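Local coordinates for protein putative metal-sulfur cluster biosynthesis proteins YuaD (Bacillus subtilis, PDB 1ORU) that is of unknown function but has a MOSC domain, may bind molybdenum, and is putatively linked to metal-sulfur cluster biosynthesis, at residues A[74-79]-A[104-109]; A[8-13]-A[179-184]. One frame throughout, in Å; residues are numbered along the deposited sequence.

From the N terminus the chain first lays down the strand carrying 8-13, which waits for a partner 166 residues further on. Much later come the helix segment 74-79 and, after strand 98-101, the loop segment 104-109; contact 1 joins these two and closes a local loop of 24 residues. The last strand then returns to 8-13 at 179-184, so contact 2 closes a long loop with contact 1 nested inside it. Their centres lie about 13 Å apart. The two contacts touch where L109 packs on V181 and S183 and where I74 meets E13, tying helix 74-84 and the 104-109 turn to the sheet that joins both chain ends.

Contact 1: residues A[74-79]-A[104-109]; sequences IEECNE and PDLTSL
E76 reaches T107 with CG anti to its own carbonyl carbon (chi1 -64°) and the chain extended beyond CG, which carries the carboxylate from helix 74-79 to the single 3-10 turn at 106-108. T107 answers with OG1 turned beside its own backbone N (chi1 -58°), so hydroxyl and amide face the same carboxylate. OG1 donates to E76 OE1 at 2.6 Å, while T107 N gives its straighter bond to E76 OE2 at 3.2 Å and a weak one to OE1. Both principal bonds come in on the syn side, 27° out of the carboxylate plane. The grip on both oxygens should restrain the carboxylate from rotating, and the T107 hydroxyl also pairs with the backbone N of G162. L106 CB lies 3.7 Å from E76 OE1, an apolar neighbour for this buried acid. In the mixed sheet of this MOSC-family protein, strand 69-73 leads directly into the helix and runs parallel to strand 98-101, whose following loop holds P104 to L109; the carboxylate thus fastens the first helical turn to that loop. Nearer the start of the helix, E75 and P104 lie side by side, with E75 CB 4.0 Å from P104 CB. The E75 carboxylate takes the backbone N of G102 on OE2 and that of M103 on OE1, just ahead of the proline. On the more exposed flank the contact is wetter. One water donates to both E79 OE1 and P104 O, each at 2.8 Å, and a second water lies close to the same two oxygens. P104 O also receives the flank of E76, whose CG approaches to 3.4 Å.

Contact 2: residues A[8-13]-A[179-184]; sequences MTAKAE and IEVHSY
M8, a selenomethionine, and A10 pair with V181 and I179 through four backbone hydrogen bonds, among them V181 N to M8 O at 2.7 Å and I179 N to A10 O at 2.8 Å. The first of these is nearly straight; in the second the donor stands above the carbonyl plane of A10. Between these hydrogen-bonded pairs, T9 and E180 form the non-hydrogen-bonded one, where T9 CA makes a CH...O contact with I179 O. The tight side is the face carrying M8, A10, I179 and V181. I179 holds CG1 between its backbone N and carbonyl carbon (chi1 54°), which places that carbon against A10, 3.7 Å from A10 CB. In the conformer described, the M8 side chain crosses that of V181, with M8 CG 3.6 Å from V181 CB. M103 touches A10 on this face, V100 and I115 pack on I179, and L109 meets S183. The other face, with T9 and E180, is looser and wetter. E180 folds at chi2 (77°) so that its carboxylate swings toward T9, whose OG1 stands 3.4 Å from E180 OE2. A water bridges the two residues, donating to E180 OE1 at 2.7 Å and hydrogen-bonded to T9 OG1 at 3.2 Å. Further along, K11 turns away from strand 179-184 and its amine has a long salt bridge to E13 within its own strand. Segments 8-13 and 179-184 run at 133° to each other, well short of strictly antiparallel, a marked twist. Strand 5-17 goes on to pair with 98-101 and strand 178-184 with 114-116, so this pairing of the two chain ends helps close the curled, mixed beta-sheet of the MOSC fold.

Contact 1: residues A[74-79]-A[104-109]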
ATOM      1  N   ILE A  74     -14.459   0.611 -17.188  1.00 16.31           N
ATOM      2  CA  ILE A  74     -15.637   0.311 -17.996  1.00 16.30           C
ATOM      3  C   ILE A  74     -15.411  -1.004 -18.741  1.00 16.47           C
ATOM      4  O   ILE A  74     -16.317  -1.838 -18.837  1.00 16.97           O
ATOM      5  CB  ILE A  74     -15.905   1.432 -19.033  1.00 15.91           C
ATOM      6  CG1 ILE A  74     -16.248   2.744 -18.315  1.00 17.63           C
ATOM      7  CG2 ILE A  74     -17.016   1.006 -19.996  1.00 15.72           C
ATOM      8  CD1 ILE A  74     -17.458   2.661 -17.405  1.00 17.72           C
ATOM      9  N   GLU A  75     -14.199  -1.185 -19.265  1.00 16.19           N
ATOM     10  CA  GLU A  75     -13.869  -2.396 -20.003  1.00 17.21           C
ATOM     11  C   GLU A  75     -14.045  -3.665 -19.167  1.00 17.01           C
ATOM     12  O   GLU A  75     -14.648  -4.635 -19.630  1.00 16.78           O
ATOM     13  CB  GLU A  75     -12.433  -2.343 -20.531  1.00 16.18           C
ATOM     14  CG  GLU A  75     -12.154  -1.283 -21.585  1.00 17.79           C
ATOM     15  CD  GLU A  75     -11.822   0.073 -20.989  1.00 19.64           C
ATOM     16  OE1 GLU A  75     -11.397   0.120 -19.815  1.00 19.55           O
ATOM     17  OE2 GLU A  75     -11.965   1.092 -21.701  1.00 17.72           O
ATOM     18  N   GLU A  76     -13.521  -3.666 -17.942  1.00 16.55           N
ATOM     19  CA  GLU A  76     -13.651  -4.845 -17.089  1.00 16.89           C
ATOM     20  C   GLU A  76     -15.100  -5.069 -16.638  1.00 17.31           C
ATOM     21  O   GLU A  76     -15.541  -6.214 -16.501  1.00 17.95           O
ATOM     22  CB  GLU A  76     -12.701  -4.750 -15.880  1.00 17.06           C
ATOM     23  CG  GLU A  76     -11.217  -4.758 -16.281  1.00 17.39           C
ATOM     24  CD  GLU A  76     -10.261  -4.922 -15.104  1.00 18.86           C
ATOM     25  OE1 GLU A  76     -10.522  -4.338 -14.031  1.00 18.26           O
ATOM     26  OE2 GLU A  76      -9.233  -5.625 -15.259  1.00 20.06           O
ATOM     27  N   CYS A  77     -15.846  -3.991 -16.422  1.00 18.05           N
ATOM     28  CA  CYS A  77     -17.245  -4.131 -16.018  1.00 18.59           C
ATOM     29  C   CYS A  77     -18.026  -4.801 -17.139  1.00 19.30           C
ATOM     30  O   CYS A  77     -18.912  -5.613 -16.880  1.00 19.00           O
ATOM     31  CB  CYS A  77     -17.869  -2.769 -15.702  1.00 18.70           C
ATOM     32  SG  CYS A  77     -17.385  -2.083 -14.104  1.00 19.32           S
ATOM     33  N   ASN A  78     -17.703  -4.450 -18.383  1.00 19.82           N
ATOM     34  CA  ASN A  78     -18.370  -5.049 -19.537  1.00 21.47           C
ATOM     35  C   ASN A  78     -17.993  -6.522 -19.586  1.00 22.47           C
ATOM     36  O   ASN A  78     -18.806  -7.381 -19.956  1.00 22.37           O
ATOM     37  CB  ASN A  78     -17.924  -4.365 -20.835  1.00 23.51           C
ATOM     38  CG  ASN A  78     -18.508  -2.971 -20.995  1.00 26.60           C
ATOM     39  OD1 ASN A  78     -18.140  -2.233 -21.912  1.00 29.29           O
ATOM     40  ND2 ASN A  78     -19.425  -2.605 -20.106  1.00 26.16           N
ATOM     41  N   GLU A  79     -16.755  -6.812 -19.204  1.00 20.61           N
ATOM     42  CA  GLU A  79     -16.262  -8.179 -19.197  1.00 22.56           C
ATOM     43  C   GLU A  79     -17.052  -9.005 -18.189  1.00 21.26           C
ATOM     44  O   GLU A  79     -17.436 -10.140 -18.474  1.00 21.97           O
ATOM     45  CB  GLU A  79     -14.775  -8.204 -18.845  1.00 25.77           C
ATOM     46  CG  GLU A  79     -14.030  -9.372 -19.455  1.00 29.60           C
ATOM     47  CD  GLU A  79     -12.558  -9.380 -19.094  1.00 32.20           C
ATOM     48  OE1 GLU A  79     -11.945  -8.288 -19.053  1.00 31.38           O
ATOM     49  OE2 GLU A  79     -12.014 -10.482 -18.862  1.00 33.40           O
ATOM     50  N   PRO A 104      -8.319  -1.713 -19.826  1.00 18.19           N
ATOM     51  CA  PRO A 104      -8.893  -3.061 -19.884  1.00 18.88           C
ATOM     52  C   PRO A 104      -8.282  -4.077 -18.917  1.00 19.08           C
ATOM     53  O   PRO A 104      -8.854  -5.148 -18.687  1.00 17.98           O
ATOM     54  CB  PRO A 104      -8.711  -3.453 -21.354  1.00 18.78           C
ATOM     55  CG  PRO A 104      -7.488  -2.698 -21.761  1.00 18.94           C
ATOM     56  CD  PRO A 104      -7.709  -1.346 -21.114  1.00 18.35           C
ATOM     57  N   ASP A 105      -7.123  -3.747 -18.356  0.50 17.34           N
ATOM     58  CA  ASP A 105      -6.457  -4.628 -17.404  0.50 17.48           C
ATOM     59  C   ASP A 105      -6.172  -3.900 -16.095  0.45 16.77           C
ATOM     60  O   ASP A 105      -5.168  -4.162 -15.429  0.50 15.37           O
ATOM     61  CB  ASP A 105      -5.152  -5.167 -17.991  0.50 19.23           C
ATOM     62  CG  ASP A 105      -5.384  -6.176 -19.096  0.54 20.36           C
ATOM     63  OD1 ASP A 105      -6.037  -7.209 -18.834  0.48 21.75           O
ATOM     64  OD2 ASP A 105      -4.916  -5.938 -20.226  0.38 23.49           O
ATOM     65  N   LEU A 106      -7.072  -2.990 -15.737  1.00 15.79           N
ATOM     66  CA  LEU A 106      -6.943  -2.201 -14.513  1.00 14.55           C
ATOM     67  C   LEU A 106      -6.650  -3.014 -13.265  1.00 15.30           C
ATOM     68  O   LEU A 106      -5.803  -2.640 -12.449  1.00 15.55           O
ATOM     69  CB  LEU A 106      -8.226  -1.409 -14.266  1.00 15.19           C
ATOM     70  CG  LEU A 106      -8.323  -0.706 -12.906  1.00 13.94           C
ATOM     71  CD1 LEU A 106      -7.317   0.437 -12.847  1.00 15.64           C
ATOM     72  CD2 LEU A 106      -9.747  -0.195 -12.698  1.00 12.96           C
ATOM     73  N   THR A 107      -7.361  -4.121 -13.104  1.00 14.15           N
ATOM     74  CA  THR A 107      -7.194  -4.949 -11.923  1.00 16.09           C
ATOM     75  C   THR A 107      -5.758  -5.427 -11.716  1.00 15.86           C
ATOM     76  O   THR A 107      -5.351  -5.714 -10.584  1.00 17.68           O
ATOM     77  CB  THR A 107      -8.170  -6.146 -11.970  1.00 17.95           C
ATOM     78  OG1 THR A 107      -9.513  -5.647 -12.075  1.00 18.07           O
ATOM     79  CG2 THR A 107      -8.059  -6.984 -10.706  1.00 17.29           C
ATOM     80  N   SER A 108      -4.981  -5.489 -12.792  1.00 16.46           N
ATOM     81  CA  SER A 108      -3.591  -5.931 -12.687  1.00 17.44           C
ATOM     82  C   SER A 108      -2.613  -4.821 -12.301  1.00 16.82           C
ATOM     83  O   SER A 108      -1.436  -5.095 -12.076  1.00 18.12           O
ATOM     84  CB  SER A 108      -3.122  -6.557 -14.001  1.00 18.83           C
ATOM     85  OG  SER A 108      -3.834  -7.750 -14.274  1.00 24.45           O
ATOM     86  N   LEU A 109      -3.081  -3.578 -12.236  1.00 14.81           N
ATOM     87  CA  LEU A 109      -2.196  -2.470 -11.875  1.00 15.91           C
ATOM     88  C   LEU A 109      -1.544  -2.783 -10.528  1.00 15.72           C
ATOM     89  O   LEU A 109      -2.227  -2.941  -9.516  1.00 16.16           O
ATOM     90  CB  LEU A 109      -2.985  -1.164 -11.787  1.00 15.44           C
ATOM     91  CG  LEU A 109      -2.152   0.110 -11.607  1.00 16.92           C
ATOM     92  CD1 LEU A 109      -1.300   0.360 -12.846  1.00 19.06           C
ATOM     93  CD2 LEU A 109      -3.080   1.286 -11.359  1.00 16.37           C
TER
HETATM   94  O   HOH W   1     -11.286  -5.750 -19.885  1.00 27.41           O
HETATM   95  O   HOH W   2      -9.192  -8.109 -18.069  1.00 36.27           O

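Contact 2: residues A[8-13]-A[179-184]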
HETATM    1  N   MSE A   8       1.164   5.902 -18.869  0.50 29.01           N
HETATM    2  CA  MSE A   8       0.101   5.736 -19.855  0.50 28.86           C
HETATM    3  C   MSE A   8      -1.051   6.683 -19.531  0.50 25.98           C
HETATM    4  O   MSE A   8      -1.264   7.038 -18.370  0.50 23.14           O
HETATM    5  CB  MSE A   8      -0.391   4.285 -19.863  0.50 34.02           C
HETATM    6  CG  MSE A   8      -0.869   3.773 -18.512  0.50 39.15           C
HETATM    7 SE   MSE A   8      -1.159   1.860 -18.483  0.37 46.84          SE
HETATM    8  CE  MSE A   8       0.612   1.307 -17.960  0.54 46.23           C
ATOM      9  N   THR A   9      -1.785   7.098 -20.560  1.00 22.74           N
ATOM     10  CA  THR A   9      -2.907   8.008 -20.379  1.00 19.66           C
ATOM     11  C   THR A   9      -4.230   7.255 -20.463  1.00 17.99           C
ATOM     12  O   THR A   9      -4.402   6.383 -21.317  1.00 17.42           O
ATOM     13  CB  THR A   9      -2.888   9.112 -21.454  1.00 20.19           C
ATOM     14  OG1 THR A   9      -1.695   9.893 -21.306  1.00 21.34           O
ATOM     15  CG2 THR A   9      -4.101  10.021 -21.316  1.00 20.25           C
ATOM     16  N   ALA A  10      -5.145   7.578 -19.554  1.00 15.21           N
ATOM     17  CA  ALA A  10      -6.469   6.970 -19.536  1.00 14.19           C
ATOM     18  C   ALA A  10      -7.476   8.067 -19.212  1.00 14.30           C
ATOM     19  O   ALA A  10      -7.135   9.255 -19.224  1.00 12.27           O
ATOM     20  CB  ALA A  10      -6.543   5.849 -18.505  1.00 12.08           C
ATOM     21  N   LYS A  11      -8.705   7.673 -18.900  1.00 12.97           N
ATOM     22  CA  LYS A  11      -9.754   8.640 -18.634  1.00 13.60           C
ATOM     23  C   LYS A  11     -10.708   8.252 -17.515  1.00 14.82           C
ATOM     24  O   LYS A  11     -11.051   7.085 -17.355  1.00 13.57           O
ATOM     25  CB  LYS A  11     -10.556   8.862 -19.923  1.00 14.93           C
ATOM     26  CG  LYS A  11     -11.755   9.790 -19.805  1.00 14.50           C
ATOM     27  CD  LYS A  11     -12.450   9.925 -21.163  1.00 16.40           C
ATOM     28  CE  LYS A  11     -13.645  10.855 -21.118  1.00 16.21           C
ATOM     29  NZ  LYS A  11     -14.338  10.912 -22.443  1.00 20.83           N
ATOM     30  N   ALA A  12     -11.131   9.248 -16.741  1.00 14.59           N
ATOM     31  CA  ALA A  12     -12.089   9.023 -15.668  1.00 15.26           C
ATOM     32  C   ALA A  12     -13.455   9.291 -16.303  1.00 15.94           C
ATOM     33  O   ALA A  12     -13.851  10.447 -16.466  1.00 16.87           O
ATOM     34  CB  ALA A  12     -11.835   9.997 -14.517  1.00 15.67           C
ATOM     35  N   GLU A  13     -14.154   8.224 -16.689  1.00 16.79           N
ATOM     36  CA  GLU A  13     -15.472   8.344 -17.321  1.00 17.35           C
ATOM     37  C   GLU A  13     -16.544   8.793 -16.344  1.00 17.11           C
ATOM     38  O   GLU A  13     -17.445   9.549 -16.710  1.00 17.81           O
ATOM     39  CB  GLU A  13     -15.915   7.009 -17.930  1.00 16.91           C
ATOM     40  CG  GLU A  13     -15.113   6.538 -19.121  1.00 17.32           C
ATOM     41  CD  GLU A  13     -15.375   7.352 -20.384  1.00 18.47           C
ATOM     42  OE1 GLU A  13     -16.253   8.244 -20.369  1.00 19.00           O
ATOM     43  OE2 GLU A  13     -14.700   7.088 -21.399  1.00 19.04           O
ATOM     44  N   ILE A 179      -6.487  11.040 -17.212  1.00 14.16           N
ATOM     45  CA  ILE A 179      -5.599  10.697 -16.114  1.00 12.77           C
ATOM     46  C   ILE A 179      -4.269  10.135 -16.592  1.00 15.52           C
ATOM     47  O   ILE A 179      -4.167   9.555 -17.681  1.00 14.69           O
ATOM     48  CB  ILE A 179      -6.258   9.688 -15.146  1.00 13.94           C
ATOM     49  CG1 ILE A 179      -6.756   8.457 -15.911  1.00 12.55           C
ATOM     50  CG2 ILE A 179      -7.396  10.369 -14.408  1.00 13.92           C
ATOM     51  CD1 ILE A 179      -7.289   7.350 -15.006  1.00 15.26           C
ATOM     52  N   GLU A 180      -3.250  10.324 -15.763  1.00 15.68           N
ATOM     53  CA  GLU A 180      -1.906   9.852 -16.052  1.00 17.36           C
ATOM     54  C   GLU A 180      -1.632   8.682 -15.120  1.00 15.83           C
ATOM     55  O   GLU A 180      -1.621   8.852 -13.903  1.00 14.72           O
ATOM     56  CB  GLU A 180      -0.900  10.969 -15.775  1.00 24.61           C
ATOM     57  CG  GLU A 180       0.506  10.688 -16.252  1.00 36.76           C
ATOM     58  CD  GLU A 180       0.651  10.869 -17.748  1.00 43.62           C
ATOM     59  OE1 GLU A 180       1.786  10.735 -18.255  1.00 46.24           O
ATOM     60  OE2 GLU A 180      -0.371  11.149 -18.413  1.00 46.86           O
ATOM     61  N   VAL A 181      -1.426   7.496 -15.684  1.00 12.87           N
ATOM     62  CA  VAL A 181      -1.160   6.321 -14.864  1.00 14.06           C
ATOM     63  C   VAL A 181       0.328   6.002 -14.871  1.00 14.75           C
ATOM     64  O   VAL A 181       0.939   5.891 -15.935  1.00 15.72           O
ATOM     65  CB  VAL A 181      -1.948   5.089 -15.375  1.00 14.80           C
ATOM     66  CG1 VAL A 181      -1.650   3.868 -14.500  1.00 16.45           C
ATOM     67  CG2 VAL A 181      -3.448   5.397 -15.370  1.00 16.39           C
ATOM     68  N   HIS A 182       0.908   5.903 -13.677  1.00 14.17           N
ATOM     69  CA  HIS A 182       2.318   5.566 -13.519  1.00 15.97           C
ATOM     70  C   HIS A 182       2.309   4.136 -12.995  1.00 18.52           C
ATOM     71  O   HIS A 182       2.118   3.897 -11.795  1.00 16.15           O
ATOM     72  CB  HIS A 182       2.978   6.519 -12.521  1.00 15.05           C
ATOM     73  CG  HIS A 182       2.947   7.952 -12.956  1.00 15.44           C
ATOM     74  ND1 HIS A 182       3.989   8.549 -13.633  1.00 16.54           N
ATOM     75  CD2 HIS A 182       1.976   8.889 -12.860  1.00 14.83           C
ATOM     76  CE1 HIS A 182       3.660   9.792 -13.935  1.00 16.73           C
ATOM     77  NE2 HIS A 182       2.441  10.023 -13.479  1.00 17.00           N
ATOM     78  N   SER A 183       2.477   3.189 -13.913  1.00 21.10           N
ATOM     79  CA  SER A 183       2.444   1.769 -13.584  1.00 26.25           C
ATOM     80  C   SER A 183       3.765   1.259 -13.019  1.00 28.29           C
ATOM     81  O   SER A 183       4.800   1.302 -13.687  1.00 30.14           O
ATOM     82  CB  SER A 183       2.051   0.970 -14.831  1.00 26.99           C
ATOM     83  OG  SER A 183       1.711  -0.365 -14.505  1.00 29.75           O
ATOM     84  N   TYR A 184       3.717   0.772 -11.782  1.00 30.56           N
ATOM     85  CA  TYR A 184       4.902   0.259 -11.100  1.00 33.48           C
ATOM     86  C   TYR A 184       5.402  -1.047 -11.714  1.00 37.77           C
ATOM     87  O   TYR A 184       4.607  -1.926 -12.058  1.00 34.33           O
ATOM     88  CB  TYR A 184       4.593   0.039  -9.617  1.00 33.20           C
ATOM     89  CG  TYR A 184       5.758  -0.499  -8.812  1.00 34.28           C
ATOM     90  CD1 TYR A 184       6.921   0.255  -8.637  1.00 34.50           C
ATOM     91  CD2 TYR A 184       5.696  -1.759  -8.215  1.00 34.87           C
ATOM     92  CE1 TYR A 184       7.992  -0.234  -7.886  1.00 35.61           C
ATOM     93  CE2 TYR A 184       6.763  -2.257  -7.461  1.00 35.22           C
ATOM     94  CZ  TYR A 184       7.905  -1.488  -7.301  1.00 36.10           C
ATOM     95  OH  TYR A 184       8.958  -1.970  -6.551  1.00 38.40           O
TER
HETATM   96  O   HOH W   3       1.226   9.178 -20.344  1.00 34.55           O